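PDB 1DC1: bsobi restriction endonuclease from Geobacillus stearothermophilus, which recognises the double-stranded DNA sequence 5'-CYCGRG-3' and cleaves it after the first cytosine as a homodimeric type II restriction enzyme. Local coordinates for residues 257-260 against 261-265; 314-317 against 318-321. One frame throughout, in Å; residues are numbered along the deposited sequence. Where two conformers were deposited one is given.

Contact 1 (257-260 against 261-265)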
loop_
_atom_site.group_PDB
_atom_site.type_symbol
_atom_site.label_atom_id
_atom_site.label_comp_id
_atom_site.label_asym_id
_atom_site.label_seq_id
_atom_site.Cartn_x
_atom_site.Cartn_y
_atom_site.Cartn_z
ATOM N N ALA D 257 -2.685 -10.559 -4.346
ATOM C CA ALA D 257 -2.947 -11.936 -3.899
ATOM C C ALA D 257 -3.140 -12.884 -5.065
ATOM O O ALA D 257 -2.699 -14.029 -5.007
ATOM C CB ALA D 257 -4.164 -12.003 -2.981
ATOM N N ASN D 258 -3.779 -12.418 -6.120
ATOM C CA ASN D 258 -3.979 -13.276 -7.224
ATOM C C ASN D 258 -2.643 -13.651 -7.871
ATOM O O ASN D 258 -2.490 -14.786 -8.294
ATOM C CB ASN D 258 -4.935 -12.645 -8.195
ATOM C CG ASN D 258 -5.168 -13.525 -9.378
ATOM O OD1 ASN D 258 -5.794 -14.566 -9.262
ATOM N ND2 ASN D 258 -4.625 -13.137 -10.522
ATOM N N THR D 259 -1.667 -12.744 -7.931
ATOM C CA THR D 259 -0.377 -13.142 -8.499
ATOM C C THR D 259 0.275 -14.090 -7.542
ATOM O O THR D 259 0.880 -15.073 -7.967
ATOM C CB THR D 259 0.547 -11.977 -8.741
ATOM O OG1 THR D 259 -0.052 -11.170 -9.738
ATOM C CG2 THR D 259 1.897 -12.420 -9.247
ATOM N N ALA D 260 0.142 -13.829 -6.244
ATOM C CA ALA D 260 0.737 -14.721 -5.250
ATOM C C ALA D 260 0.174 -16.144 -5.407
ATOM O O ALA D 260 0.922 -17.123 -5.392
ATOM C CB ALA D 260 0.483 -14.211 -3.847
ATOM N N LEU D 261 -1.138 -16.267 -5.574
ATOM C CA LEU D 261 -1.724 -17.588 -5.702
ATOM C C LEU D 261 -1.357 -18.249 -7.033
ATOM O O LEU D 261 -1.236 -19.455 -7.086
ATOM C CB LEU D 261 -3.235 -17.496 -5.478
ATOM C CG LEU D 261 -3.591 -17.108 -4.035
ATOM C CD1 LEU D 261 -5.011 -16.570 -4.002
ATOM C CD2 LEU D 261 -3.478 -18.315 -3.066
ATOM N N THR D 262 -1.139 -17.461 -8.080
ATOM C CA THR D 262 -0.741 -17.984 -9.361
ATOM C C THR D 262 0.732 -18.475 -9.282
ATOM O O THR D 262 1.082 -19.515 -9.839
ATOM C CB THR D 262 -0.948 -16.927 -10.423
ATOM O OG1 THR D 262 -2.352 -16.564 -10.448
ATOM C CG2 THR D 262 -0.503 -17.463 -11.761
ATOM N N ARG D 263 1.591 -17.757 -8.574
ATOM C CA ARG D 263 2.962 -18.226 -8.398
ATOM C C ARG D 263 2.870 -19.626 -7.749
ATOM O O ARG D 263 3.558 -20.552 -8.155
ATOM C CB ARG D 263 3.733 -17.286 -7.452
ATOM C CG ARG D 263 4.272 -16.046 -8.148
ATOM C CD ARG D 263 4.791 -14.990 -7.168
ATOM N NE ARG D 263 5.478 -13.844 -7.817
ATOM C CZ ARG D 263 6.035 -12.823 -7.140
ATOM N NH1 ARG D 263 5.988 -12.790 -5.819
ATOM N NH2 ARG D 263 6.692 -11.850 -7.764
ATOM N N ILE D 264 2.000 -19.760 -6.733
ATOM C CA ILE D 264 1.810 -21.013 -5.991
ATOM C C ILE D 264 1.363 -22.164 -6.891
ATOM O O ILE D 264 2.012 -23.217 -6.934
ATOM C CB ILE D 264 0.782 -20.845 -4.832
ATOM C CG1 ILE D 264 1.415 -20.040 -3.694
ATOM C CG2 ILE D 264 0.344 -22.225 -4.302
ATOM C CD1 ILE D 264 0.400 -19.511 -2.601
ATOM N N ARG D 265 0.273 -21.941 -7.603
ATOM C CA ARG D 265 -0.286 -22.914 -8.518
ATOM C C ARG D 265 0.697 -23.318 -9.590
ATOM O O ARG D 265 0.793 -24.506 -9.909
ATOM C CB ARG D 265 -1.533 -22.349 -9.171
ATOM C CG ARG D 265 -2.759 -22.600 -8.370
ATOM C CD ARG D 265 -4.004 -22.030 -9.044
ATOM N NE ARG D 265 -3.921 -20.622 -9.438
ATOM C CZ ARG D 265 -3.711 -20.198 -10.682
ATOM N NH1 ARG D 265 -3.554 -21.063 -11.673
ATOM N NH2 ARG D 265 -3.685 -18.903 -10.942
HETATM O O HOH W 1 -4.649 -17.305 -8.583
#
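Thr-262 folds its hydroxyl back onto the carbonyl of Asn-258, one turn earlier in helix 247-270. This helix is the crossover of a beta-alpha-beta unit between strands 235-242 and 276-281. Main-chain bonds run i to i+4: Leu-261 N donates to Ala-257 O at 2.8 Å, and Arg-263 N to Thr-259 O at 2.8 Å. The carbonyl of Asn-258 is gripped twice. Thr-262 N reaches Asn-258 O at 3.0 Å, and Thr-262 OG1 donates to the same oxygen at 2.8 Å from the opposite face of its plane. The hydroxyl gets there because OG1 lies beside its own backbone N (chi1 -60°). A valine in place of Thr-262 would probably leave the Asn-258 carbonyl with the main-chain bond but without its second donor.

The side chains of Thr-259 and Arg-263 touch loosely. CG2 of Thr-259 lies oblique to the guanidinium, 4.1 Å from Arg-263 NE. That arginine stretches on to salt bridges with Glu-291 and Asp-251 of the second subunit. Thr-259 OG1 hydrogen-bonds to Lys-255 O and to Thr-259 OG1 of the second subunit, so this side of the helix lies at the dimer interface. On the sheet side, Ala-257, Ala-260 and Leu-261 pack on Glu-240, a predicted magnesium ligand.

Water extends the polar edge. In one of the two conformers of Arg-265, NH2 donates to water 1 at 3.0 Å, with the water in the guanidinium plane. Asn-258 OD1, also hydrogen-bonded to Gln-295 NE2, accepts from water 1 at 3.0 Å.

Contact 2 (314-317 against 318-321)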
loop_
_atom_site.group_PDB
_atom_site.type_symbol
_atom_site.label_atom_id
_atom_site.label_comp_id
_atom_site.label_asym_id
_atom_site.label_seq_id
_atom_site.Cartn_x
_atom_site.Cartn_y
_atom_site.Cartn_z
ATOM N N GLY D 314 -17.261 -19.366 9.241
ATOM C CA GLY D 314 -17.518 -20.620 9.942
ATOM C C GLY D 314 -17.558 -21.829 9.031
ATOM O O GLY D 314 -16.961 -22.861 9.323
ATOM N N SER D 315 -18.274 -21.690 7.918
ATOM C CA SER D 315 -18.401 -22.749 6.937
ATOM C C SER D 315 -17.009 -23.072 6.387
ATOM O O SER D 315 -16.649 -24.230 6.272
ATOM C CB SER D 315 -19.362 -22.251 5.821
ATOM O OG SER D 315 -19.311 -23.056 4.660
ATOM N N LEU D 316 -16.214 -22.046 6.075
ATOM C CA LEU D 316 -14.890 -22.287 5.500
ATOM C C LEU D 316 -13.989 -23.005 6.508
ATOM O O LEU D 316 -13.253 -23.915 6.140
ATOM C CB LEU D 316 -14.281 -20.943 5.061
ATOM C CG LEU D 316 -12.946 -21.057 4.320
ATOM C CD1 LEU D 316 -12.980 -20.249 3.041
ATOM C CD2 LEU D 316 -11.843 -20.560 5.225
ATOM N N CYS D 317 -14.061 -22.582 7.776
ATOM C CA CYS D 317 -13.257 -23.173 8.862
ATOM C C CYS D 317 -13.636 -24.631 9.154
ATOM O O CYS D 317 -12.783 -25.472 9.392
ATOM C CB CYS D 317 -13.399 -22.328 10.137
ATOM S SG CYS D 317 -12.428 -20.828 10.013
ATOM N N ARG D 318 -14.923 -24.933 9.143
ATOM C CA ARG D 318 -15.358 -26.306 9.362
ATOM C C ARG D 318 -14.832 -27.162 8.199
ATOM O O ARG D 318 -14.351 -28.272 8.402
ATOM C CB ARG D 318 -16.878 -26.308 9.485
ATOM C CG ARG D 318 -17.531 -27.632 9.300
ATOM C CD ARG D 318 -18.986 -27.585 9.765
ATOM N NE ARG D 318 -19.417 -28.907 10.232
ATOM C CZ ARG D 318 -20.481 -29.574 9.783
ATOM N NH1 ARG D 318 -21.262 -29.056 8.835
ATOM N NH2 ARG D 318 -20.768 -30.766 10.304
ATOM N N TRP D 319 -14.885 -26.620 6.989
ATOM C CA TRP D 319 -14.369 -27.313 5.839
ATOM C C TRP D 319 -12.842 -27.530 5.984
ATOM O O TRP D 319 -12.338 -28.627 5.682
ATOM C CB TRP D 319 -14.671 -26.489 4.594
ATOM C CG TRP D 319 -13.921 -26.966 3.371
ATOM C CD1 TRP D 319 -14.191 -28.076 2.616
ATOM C CD2 TRP D 319 -12.782 -26.347 2.774
ATOM N NE1 TRP D 319 -13.299 -28.187 1.592
ATOM C CE2 TRP D 319 -12.420 -27.137 1.656
ATOM C CE3 TRP D 319 -12.028 -25.200 3.073
ATOM C CZ2 TRP D 319 -11.340 -26.818 0.835
ATOM C CZ3 TRP D 319 -10.951 -24.883 2.254
ATOM C CH2 TRP D 319 -10.618 -25.687 1.150
ATOM N N ILE D 320 -12.112 -26.494 6.434
ATOM C CA ILE D 320 -10.662 -26.596 6.574
ATOM C C ILE D 320 -10.245 -27.702 7.523
ATOM O O ILE D 320 -9.312 -28.451 7.253
ATOM C CB ILE D 320 -10.048 -25.262 7.070
ATOM C CG1 ILE D 320 -9.673 -24.428 5.854
ATOM C CG2 ILE D 320 -8.761 -25.508 7.916
ATOM C CD1 ILE D 320 -9.342 -23.003 6.190
ATOM N N ILE D 321 -10.954 -27.785 8.636
ATOM C CA ILE D 321 -10.680 -28.761 9.668
ATOM C C ILE D 321 -10.901 -30.202 9.172
ATOM O O ILE D 321 -10.270 -31.153 9.658
ATOM C CB ILE D 321 -11.567 -28.437 10.937
ATOM C CG1 ILE D 321 -10.938 -27.293 11.736
ATOM C CG2 ILE D 321 -11.697 -29.630 11.820
ATOM C CD1 ILE D 321 -11.953 -26.403 12.249
#
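Trp-319 presents the edge of its ring to Leu-316 O, which lies in the ring plane, 3.5 Å from Trp-319 CE3. CG of Trp-319 is anti to the backbone N (chi1 168°), which swings the ring out to the side and sets its CE3 edge beside that carbonyl. The side chain of Leu-316 has two conformers. In one of them its CG comes within 4.4 Å of Trp-319 CE3, and Leu-316 CD2 lies 3.6 Å from Ile-320 CD1, methyl against methyl. There the Leu-316 and Ile-320 side chains cross at a slant.

The backbone holds these groups in step. Ile-320 N donates to Leu-316 O at 2.8 Å, and Trp-319 N to Ser-315 O at 3.1 Å. Ile-321 N continues the ladder to Cys-317 O at 3.0 Å.

Further out, two layers enclose the turn. Leu-316, Trp-319 and Ile-320 rest on strand 276-281, with Ile-278 under both Trp-319 and Ile-320. Cys-317 and Ile-321 pack on helix 110-152. Ser-315 OG hydrogen-bonds with Asn-9 ND2 and His-10 ND1 of the N-terminal segment. This is an amphipathic alpha helix, the last of the chain, packed between the sheet of the PD-(D/E)XK nuclease fold and a long helix.

How the contacts relate
Contact 1 comes first along the chain, on helix 247-270. Contact 2 follows on helix 310-321, near the C-terminus. Their centres are 22 Å apart, and their nearest atoms are about 11 Å apart, so they do not touch. What joins them is the main mixed sheet. Helix 247-270 connects strands 235-242 and 276-281, and helix 310-321 comes after edge strand 303-306 and packs on 276-281. Both helices belong to the nuclease core, but their settings differ. Contact 1 lies by the predicted metal site and the second subunit, its nearest atom about 4 Å from the DNA. The nearest atom of contact 2 is about 15 Å from the DNA, and no other protein chain touches it.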